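Local atomic coordinates of leucine aminopeptidase 1 (Caenorhabditis elegans, PDB entry 2HB6), a protein that removes N-terminal amino acids, preferably leucine, from peptides as a zinc-dependent aminopeptidase of the M17 family, and probably serves in digestion. Residues V250-V255 against K273-G278; Y256-L261 against E306-P311; Q262-T267 against N332-G337. The protein carries 1 engineered substitution. One frame throughout, in Å; residues are numbered along the deposited sequence. Where two conformers were deposited one is given.

How the contacts relate
All three contacts build one two-metal site, occupied here by two sodium ions where the enzyme is expected to hold zinc. Contact 1 supplies Lys252 and Asp275 to one ion, contact 2 provides Asp257, whose OD2 bridges both ions, and contact 3 brings Asp334 and Glu336. Contacts 2 and 3 lie closest, with centres 8 Å apart, and are tied by the backbone pair Thr258 O and Lys264 N at 2.8 Å. Contact 1 is about 14 Å from contact 2 and 15 Å from contact 3, centre to centre. It still reaches contact 3 beside the metal, where Lys252 CE lies 3.8 Å from Gly337 CA.

Contact 1 of 3, residues V250-V255 against K273-G278; sequences VGKGVV and KRDMGG. With NA (sodium ion), chain F.
A lysine amine serves as a metal ligand here: Lys252 NZ lies 2.3 Å from a sodium ion that Asp275 also binds, through OD2. The two ligands come from opposite segments, the lysine from strand 246-254 and the aspartate from the turn leading into helix 277-290. Every torsion of Lys252 is near 180° (chi1 174°), and this stretched chain passes Asp275 O with its CG and CD before delivering the amine next to the carboxylate. The other carboxylate oxygen, OD1, is hydrogen-bonded to Thr362, which should help to fix the rotation of the group.

Gly251 and Gly278, with CA atoms 4.7 Å apart, suit their places because a side chain on either would press on the facing backbone, at Gly278 O and Lys252 N respectively. Gly253 CA comes within 3.8 Å of Met276 CA. The direct backbone bond, from Val254 N to Asp275 O, is weak at 3.3 Å. A water does more of the joining: it donates to Lys252 O and Asp275 O and accepts from Gly278 N at 2.9 Å. Met276, at the N-cap position, sets its CA 3.4 Å from Lys252 O in a CA-H...O contact. Its chain, bent at chi2 and chi3, carries the flexible thioether away from the metal to Leu176, Ile177 and Leu189 on two other helices.

Asp257 and, in the conformer given, Glu336 complete the ion's ligands. An amine can bind a metal only through its lone pair, so Lys252 is probably neutral here, as expected for the second zinc site to which similarity assigns Lys252 and Asp275.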
loop_
_atom_site.group_PDB
_atom_site.type_symbol
_atom_site.label_atom_id
_atom_site.label_comp_id
_atom_site.label_asym_id
_atom_site.label_seq_id
_atom_site.Cartn_x
_atom_site.Cartn_y
_atom_site.Cartn_z
ATOM N N VAL A 250 20.925 0.180 -32.028
ATOM C CA VAL A 250 19.491 -0.093 -31.909
ATOM C C VAL A 250 18.970 0.719 -30.713
ATOM O O VAL A 250 19.530 0.646 -29.632
ATOM C CB VAL A 250 19.224 -1.609 -31.709
ATOM C CG1 VAL A 250 17.711 -1.909 -31.700
ATOM C CG2 VAL A 250 19.931 -2.424 -32.830
ATOM N N GLY A 251 17.922 1.512 -30.916
ATOM C CA GLY A 251 17.451 2.418 -29.874
ATOM C C GLY A 251 15.996 2.185 -29.522
ATOM O O GLY A 251 15.171 1.975 -30.402
ATOM N N LYS A 252 15.675 2.227 -28.226
ATOM C CA LYS A 252 14.295 2.089 -27.779
ATOM C C LYS A 252 13.573 3.418 -27.896
ATOM O O LYS A 252 13.924 4.388 -27.206
ATOM C CB LYS A 252 14.245 1.601 -26.329
ATOM C CG LYS A 252 12.833 1.557 -25.732
ATOM C CD LYS A 252 12.919 1.403 -24.209
ATOM C CE LYS A 252 11.547 1.611 -23.649
ATOM N NZ LYS A 252 11.430 1.258 -22.189
ATOM N N GLY A 253 12.560 3.454 -28.761
ATOM C CA GLY A 253 11.845 4.699 -29.068
ATOM C C GLY A 253 10.388 4.635 -28.662
ATOM O O GLY A 253 9.488 4.856 -29.486
ATOM N N VAL A 254 10.155 4.351 -27.387
ATOM C CA VAL A 254 8.801 4.359 -26.833
ATOM C C VAL A 254 8.408 5.800 -26.542
ATOM O O VAL A 254 8.851 6.396 -25.555
ATOM C CB VAL A 254 8.681 3.446 -25.568
ATOM C CG1 VAL A 254 7.288 3.581 -24.942
ATOM C CG2 VAL A 254 8.912 1.971 -25.972
ATOM N N VAL A 255 7.606 6.382 -27.430
ATOM C CA VAL A 255 7.323 7.826 -27.341
ATOM C C VAL A 255 6.499 8.161 -26.083
ATOM O O VAL A 255 6.587 9.261 -25.545
ATOM C CB VAL A 255 6.632 8.367 -28.630
ATOM C CG1 VAL A 255 7.552 8.154 -29.841
ATOM C CG2 VAL A 255 5.273 7.686 -28.874
ATOM N N LYS A 273 7.086 10.251 -21.209
ATOM C CA LYS A 273 7.568 10.809 -22.508
ATOM C C LYS A 273 9.066 10.514 -22.751
ATOM O O LYS A 273 9.550 10.584 -23.892
ATOM C CB LYS A 273 7.352 12.339 -22.544
ATOM C CG LYS A 273 8.392 13.136 -21.743
ATOM C CD LYS A 273 8.045 14.636 -21.658
ATOM C CE LYS A 273 8.906 15.342 -20.616
ATOM N NZ LYS A 273 8.736 16.830 -20.710
ATOM N N ARG A 274 9.801 10.194 -21.684
ATOM C CA ARG A 274 11.267 10.122 -21.755
ATOM C C ARG A 274 11.722 8.719 -22.157
ATOM O O ARG A 274 12.913 8.466 -22.310
ATOM C CB ARG A 274 11.913 10.562 -20.425
ATOM C CG ARG A 274 11.605 12.030 -20.056
ATOM C CD ARG A 274 12.519 12.598 -18.948
ATOM N NE ARG A 274 11.917 13.816 -18.391
ATOM C CZ ARG A 274 11.613 14.010 -17.113
ATOM N NH1 ARG A 274 11.886 13.087 -16.199
ATOM N NH2 ARG A 274 11.045 15.151 -16.747
ATOM N N ASP A 275 10.756 7.829 -22.386
ATOM C CA ASP A 275 11.032 6.424 -22.679
ATOM C C ASP A 275 11.506 6.169 -24.126
ATOM O O ASP A 275 11.665 5.022 -24.550
ATOM C CB ASP A 275 9.782 5.602 -22.384
ATOM C CG ASP A 275 10.100 4.278 -21.729
ATOM O OD1 ASP A 275 11.151 4.136 -21.065
ATOM O OD2 ASP A 275 9.286 3.345 -21.892
ATOM N N MET A 276 11.711 7.252 -24.873
ATOM C CA MET A 276 12.314 7.194 -26.202
ATOM C C MET A 276 13.742 7.746 -26.193
ATOM O O MET A 276 14.329 7.975 -27.250
ATOM C CB MET A 276 11.418 7.897 -27.267
ATOM C CG MET A 276 10.811 9.260 -26.862
ATOM S SD MET A 276 11.951 10.425 -26.079
ATOM C CE MET A 276 12.868 10.892 -27.552
ATOM N N GLY A 277 14.303 7.931 -24.992
ATOM C CA GLY A 277 15.666 8.455 -24.833
ATOM C C GLY A 277 16.755 7.633 -25.507
ATOM O O GLY A 277 17.738 8.187 -26.015
ATOM N N GLY A 278 16.588 6.312 -25.517
ATOM C CA GLY A 278 17.538 5.443 -26.233
ATOM C C GLY A 278 17.531 5.671 -27.740
ATOM O O GLY A 278 18.597 5.748 -28.373
HETATM NA NA NA F . 9.196 1.515 -21.635
HETATM O O HOH W 1 14.593 4.463 -24.466
#

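Contact 2 of 3, residues Y256-L261 against E306-P311; sequences YDTGGL and ENNVSP. With NA (sodium ion), chain F; NA (sodium ion), chain G.
Asn307 grips the chain at Tyr256, Asp257 and Thr258, and the tight half of this contact centres on it. Its backbone N donates to Tyr256 O, while its O accepts from both Thr258 N and Thr258 OG1, each at 3.0 Å. The amide runs alongside the carboxylate of Asp257, pointing the same way with the planes 37° apart, and ND2 meets OD1 at 2.6 Å on the syn side. Gly259 N reaches OD1 from the other face, closing an Asx turn. Thus OD1 is held by two donors, and OD2 is turned to the metals, 2.3 Å from one sodium ion and 2.8 Å from the other. An amide suits Asn307, since ND2 can also donate to Thr333 O.

The contact joins the two parallel strands, 256-257 and 297-307, of a beta-alpha-beta unit whose helix is 277-290. Thr258 then bends the chain away in an ST turn, OG1 accepting from Gly260 N; chi1 of 63° sets the hydroxyl where it can do this and still reach Asn307 O. Glycine fits Gly259 and Gly260, whose phi angles are both positive.

Beyond the turn hydrogen bonds give way to apolar contact. Val309 CG2 rests 3.4 Å from Gly260 O, and Leu261 CD2 meets Val309 CG1 at 4.2 Å. Ser310 and Pro311, partly exposed, form the open side. Leu261 and Val309 also pack against Ile263 and Val309 of a third subunit.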
loop_
_atom_site.group_PDB
_atom_site.type_symbol
_atom_site.label_atom_id
_atom_site.label_comp_id
_atom_site.label_asym_id
_atom_site.label_seq_id
_atom_site.Cartn_x
_atom_site.Cartn_y
_atom_site.Cartn_z
ATOM N N TYR A 256 5.723 7.182 -25.621
ATOM C CA TYR A 256 5.097 7.233 -24.304
ATOM C C TYR A 256 4.781 5.826 -23.822
ATOM O O TYR A 256 4.291 5.007 -24.589
ATOM C CB TYR A 256 3.774 8.016 -24.355
ATOM C CG TYR A 256 3.365 8.456 -22.976
ATOM C CD1 TYR A 256 3.886 9.632 -22.426
ATOM C CD2 TYR A 256 2.507 7.685 -22.201
ATOM C CE1 TYR A 256 3.554 10.033 -21.159
ATOM C CE2 TYR A 256 2.147 8.090 -20.923
ATOM C CZ TYR A 256 2.673 9.260 -20.420
ATOM O OH TYR A 256 2.330 9.671 -19.170
ATOM N N ASP A 257 5.041 5.568 -22.544
ATOM C CA ASP A 257 4.672 4.304 -21.919
ATOM C C ASP A 257 3.668 4.530 -20.775
ATOM O O ASP A 257 4.049 5.020 -19.715
ATOM C CB ASP A 257 5.929 3.667 -21.342
ATOM C CG ASP A 257 5.735 2.211 -20.979
ATOM O OD1 ASP A 257 4.680 1.607 -21.266
ATOM O OD2 ASP A 257 6.696 1.660 -20.410
ATOM N N THR A 258 2.405 4.164 -20.993
ATOM C CA THR A 258 1.404 4.205 -19.911
ATOM C C THR A 258 1.592 3.006 -18.972
ATOM O O THR A 258 0.994 2.954 -17.905
ATOM C CB THR A 258 -0.022 4.093 -20.450
ATOM O OG1 THR A 258 -0.174 2.823 -21.092
ATOM C CG2 THR A 258 -0.350 5.237 -21.441
ATOM N N GLY A 259 2.414 2.046 -19.400
ATOM C CA GLY A 259 2.552 0.754 -18.743
ATOM C C GLY A 259 1.718 -0.293 -19.464
ATOM O O GLY A 259 1.901 -1.493 -19.255
ATOM N N GLY A 260 0.795 0.163 -20.313
ATOM C CA GLY A 260 -0.140 -0.737 -20.982
ATOM C C GLY A 260 -1.238 -1.137 -20.016
ATOM O O GLY A 260 -1.499 -0.417 -19.050
ATOM N N LEU A 261 -1.886 -2.277 -20.273
ATOM C CA LEU A 261 -2.963 -2.757 -19.398
ATOM C C LEU A 261 -2.554 -2.985 -17.924
ATOM O O LEU A 261 -3.315 -2.664 -17.001
ATOM C CB LEU A 261 -3.679 -3.970 -19.996
ATOM C CG LEU A 261 -4.882 -3.576 -20.869
ATOM C CD1 LEU A 261 -5.265 -4.703 -21.787
ATOM C CD2 LEU A 261 -6.099 -3.130 -20.023
ATOM N N GLU A 306 4.073 3.713 -29.351
ATOM C CA GLU A 306 3.484 4.194 -28.110
ATOM C C GLU A 306 2.745 3.041 -27.437
ATOM O O GLU A 306 1.950 2.357 -28.079
ATOM C CB GLU A 306 2.513 5.363 -28.365
ATOM C CG GLU A 306 1.873 5.871 -27.054
ATOM C CD GLU A 306 1.145 7.205 -27.187
ATOM O OE1 GLU A 306 1.515 8.016 -28.072
ATOM O OE2 GLU A 306 0.197 7.436 -26.390
ATOM N N ASN A 307 3.018 2.833 -26.149
ATOM C CA ASN A 307 2.419 1.732 -25.379
ATOM C C ASN A 307 1.221 2.287 -24.596
ATOM O O ASN A 307 1.397 3.006 -23.615
ATOM C CB ASN A 307 3.476 1.180 -24.402
ATOM C CG ASN A 307 3.072 -0.144 -23.777
ATOM O OD1 ASN A 307 2.326 -0.920 -24.365
ATOM N ND2 ASN A 307 3.572 -0.404 -22.570
ATOM N N ASN A 308 0.010 2.000 -25.061
ATOM C CA ASN A 308 -1.182 2.627 -24.499
ATOM C C ASN A 308 -2.266 1.553 -24.275
ATOM O O ASN A 308 -2.003 0.356 -24.380
ATOM C CB ASN A 308 -1.670 3.768 -25.420
ATOM C CG ASN A 308 -2.308 4.938 -24.651
ATOM O OD1 ASN A 308 -3.219 4.753 -23.829
ATOM N ND2 ASN A 308 -1.848 6.151 -24.946
ATOM N N VAL A 309 -3.472 1.989 -23.950
ATOM C CA VAL A 309 -4.480 1.128 -23.333
ATOM C C VAL A 309 -5.746 1.148 -24.188
ATOM O O VAL A 309 -6.341 2.207 -24.398
ATOM C CB VAL A 309 -4.828 1.623 -21.889
ATOM C CG1 VAL A 309 -6.042 0.869 -21.333
ATOM C CG2 VAL A 309 -3.617 1.482 -20.955
ATOM N N SER A 310 -6.148 -0.028 -24.668
ATOM C CA SER A 310 -7.396 -0.189 -25.410
ATOM C C SER A 310 -7.732 -1.690 -25.484
ATOM O O SER A 310 -6.885 -2.521 -25.147
ATOM C CB SER A 310 -7.252 0.397 -26.816
ATOM O OG SER A 310 -6.723 -0.585 -27.683
ATOM N N PRO A 311 -8.966 -2.043 -25.908
ATOM C CA PRO A 311 -9.343 -3.461 -25.990
ATOM C C PRO A 311 -8.467 -4.305 -26.907
ATOM O O PRO A 311 -8.472 -5.535 -26.784
ATOM C CB PRO A 311 -10.773 -3.424 -26.534
ATOM C CG PRO A 311 -11.279 -2.064 -26.156
ATOM C CD PRO A 311 -10.091 -1.158 -26.276
HETATM NA NA NA F . 9.196 1.515 -21.635
HETATM NA NA NA G . 8.062 0.057 -19.578
HETATM O O HOH W 2 9.757 0.370 -17.194
#

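Contact 3 of 3, residues Q262-T267 against N332-G337; sequences QIKTKT and NTDAEG. With NA (sodium ion), chain G; NA (sodium ion), chain F; SO4 (sulfate ion), chain C.
Gln262 and Lys264 hold the segment Asn332-Gly337, a loop that leads into helix 337-350; its sequence NTDAEG belongs to the signature motif of M17 aminopeptidases, and it opens with a type I beta turn from Asn332 to Ala335.

Two hydrogen bonds pair Gln262 with Thr333 reciprocally. Gln262 N donates to Thr333 OG1 at 2.8 Å, and Thr333 N donates to Gln262 OE1 at 2.7 Å, approaching from 36° above the carbonyl plane. Threonine suits the place because its hydroxyl also bonds Gly259 O. Glutamine is long enough to send its NE2 on to Asn331 O and to Lys266 O of a third subunit. A water also bridges the segments, donating to Gln262 O at 2.7 Å and to Asp334 OD2 at 3.0 Å.

The charged link is the salt bridge of Lys264, predicted to belong to the active site. The lysine crosses Asp334 at about a right angle, and the bend at its last torsion (chi4 -75°) brings NZ to the syn lone pair of OD1, 2.9 Å away; the bond to OD2 is weak.

Among metal bonds, Asp334 grips one sodium ion with both its backbone O (2.7 Å) and its OD1 (2.9 Å). OD1 thus meets lysine and metal about a right angle apart, and both probably stabilise its negative charge. Glu336, in the conformer given, spans the two ions, OE1 to one and OE2 to the other. A sulfate, probably from the crystallisation liquor, contributes O4 to the ion bound by Asp334, and that oxygen accepts from Gly337 N at 3.0 Å.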
loop_
_atom_site.group_PDB
_atom_site.type_symbol
_atom_site.label_atom_id
_atom_site.label_comp_id
_atom_site.label_asym_id
_atom_site.label_seq_id
_atom_site.Cartn_x
_atom_site.Cartn_y
_atom_site.Cartn_z
ATOM N N GLN A 262 -1.343 -3.493 -17.704
ATOM C CA GLN A 262 -0.700 -3.369 -16.389
ATOM C C GLN A 262 -0.177 -1.947 -16.185
ATOM O O GLN A 262 1.035 -1.681 -16.245
ATOM C CB GLN A 262 0.401 -4.419 -16.199
ATOM C CG GLN A 262 -0.146 -5.783 -15.808
ATOM C CD GLN A 262 0.739 -6.911 -16.276
ATOM O OE1 GLN A 262 1.104 -6.966 -17.447
ATOM N NE2 GLN A 262 1.075 -7.835 -15.369
ATOM N N ILE A 263 -1.127 -1.051 -15.935
ATOM C CA ILE A 263 -0.937 0.392 -16.040
ATOM C C ILE A 263 -0.005 0.899 -14.939
ATOM O O ILE A 263 0.050 0.325 -13.840
ATOM C CB ILE A 263 -2.313 1.108 -15.982
ATOM C CG1 ILE A 263 -2.244 2.514 -16.594
ATOM C CG2 ILE A 263 -2.906 1.071 -14.543
ATOM C CD1 ILE A 263 -3.569 3.011 -17.197
ATOM N N LYS A 264 0.741 1.958 -15.250
ATOM C CA LYS A 264 1.624 2.616 -14.277
ATOM C C LYS A 264 0.789 3.383 -13.253
ATOM O O LYS A 264 -0.385 3.672 -13.496
ATOM C CB LYS A 264 2.589 3.575 -14.993
ATOM C CG LYS A 264 3.761 2.877 -15.670
ATOM C CD LYS A 264 4.538 3.850 -16.539
ATOM C CE LYS A 264 5.494 3.124 -17.465
ATOM N NZ LYS A 264 6.678 2.610 -16.729
ATOM N N THR A 265 1.393 3.711 -12.113
ATOM C CA THR A 265 0.665 4.356 -11.013
ATOM C C THR A 265 0.521 5.844 -11.310
ATOM O O THR A 265 1.169 6.367 -12.236
ATOM C CB THR A 265 1.420 4.233 -9.666
ATOM O OG1 THR A 265 2.681 4.908 -9.770
ATOM C CG2 THR A 265 1.635 2.760 -9.271
ATOM N N LYS A 266 -0.309 6.512 -10.507
ATOM C CA LYS A 266 -0.475 7.969 -10.560
ATOM C C LYS A 266 0.842 8.757 -10.545
ATOM O O LYS A 266 1.009 9.699 -11.321
ATOM C CB LYS A 266 -1.401 8.471 -9.437
ATOM C CG LYS A 266 -1.592 10.002 -9.463
ATOM C CD LYS A 266 -2.567 10.488 -8.410
ATOM C CE LYS A 266 -3.840 11.010 -9.046
ATOM N NZ LYS A 266 -4.820 11.459 -8.011
ATOM N N THR A 267 1.768 8.378 -9.665
ATOM C CA THR A 267 3.054 9.086 -9.564
ATOM C C THR A 267 4.161 8.496 -10.454
ATOM O O THR A 267 5.203 9.127 -10.661
ATOM C CB THR A 267 3.548 9.194 -8.100
ATOM O OG1 THR A 267 3.596 7.883 -7.508
ATOM C CG2 THR A 267 2.624 10.103 -7.286
ATOM N N ASN A 332 3.874 -9.142 -18.341
ATOM C CA ASN A 332 4.080 -7.781 -17.854
ATOM C C ASN A 332 4.060 -6.777 -19.021
ATOM O O ASN A 332 5.040 -6.630 -19.746
ATOM C CB ASN A 332 5.410 -7.699 -17.086
ATOM C CG ASN A 332 5.632 -6.339 -16.392
ATOM O OD1 ASN A 332 4.865 -5.395 -16.574
ATOM N ND2 ASN A 332 6.687 -6.252 -15.587
ATOM N N THR A 333 2.951 -6.061 -19.185
ATOM C CA THR A 333 2.849 -5.090 -20.273
ATOM C C THR A 333 3.695 -3.826 -20.046
ATOM O O THR A 333 3.970 -3.083 -20.990
ATOM C CB THR A 333 1.392 -4.671 -20.540
ATOM O OG1 THR A 333 0.886 -4.000 -19.388
ATOM C CG2 THR A 333 0.522 -5.890 -20.866
ATOM N N ASP A 334 4.099 -3.590 -18.800
ATOM C CA ASP A 334 5.077 -2.547 -18.475
ATOM C C ASP A 334 6.535 -2.994 -18.705
ATOM O O ASP A 334 7.480 -2.266 -18.387
ATOM C CB ASP A 334 4.884 -2.074 -17.033
ATOM C CG ASP A 334 5.490 -0.697 -16.780
ATOM O OD1 ASP A 334 5.769 0.033 -17.758
ATOM O OD2 ASP A 334 5.722 -0.357 -15.604
ATOM N N ALA A 335 6.727 -4.171 -19.277
ATOM C CA ALA A 335 8.062 -4.600 -19.672
ATOM C C ALA A 335 8.113 -4.792 -21.183
ATOM O O ALA A 335 8.564 -5.828 -21.681
ATOM C CB ALA A 335 8.443 -5.877 -18.935
ATOM N N GLU A 336 7.646 -3.777 -21.913
ATOM C CA GLU A 336 7.382 -3.837 -23.362
ATOM C C GLU A 336 8.561 -3.370 -24.210
ATOM O O GLU A 336 8.710 -3.763 -25.366
ATOM C CB GLU A 336 6.158 -2.967 -23.693
ATOM C CG GLU A 336 6.455 -1.468 -23.932
ATOM C CD GLU A 336 6.960 -0.743 -22.699
ATOM O OE1 GLU A 336 7.761 0.220 -22.852
ATOM O OE2 GLU A 336 6.592 -1.136 -21.565
ATOM N N GLY A 337 9.381 -2.490 -23.630
ATOM C CA GLY A 337 10.530 -1.944 -24.307
ATOM C C GLY A 337 11.487 -3.025 -24.763
ATOM O O GLY A 337 12.014 -2.982 -25.866
HETATM NA NA NA G . 8.062 0.057 -19.578
HETATM NA NA NA F . 9.196 1.515 -21.635
HETATM S S SO4 C . 11.144 -2.190 -20.708
HETATM O O1 SO4 C . 12.063 -1.329 -21.439
HETATM O O2 SO4 C . 11.139 -3.551 -21.218
HETATM O O3 SO4 C . 11.561 -2.340 -19.309
HETATM O O4 SO4 C . 9.837 -1.594 -20.827
HETATM O O HOH W 3 2.982 -0.764 -14.588
HETATM O O HOH W 2 9.757 0.370 -17.194
#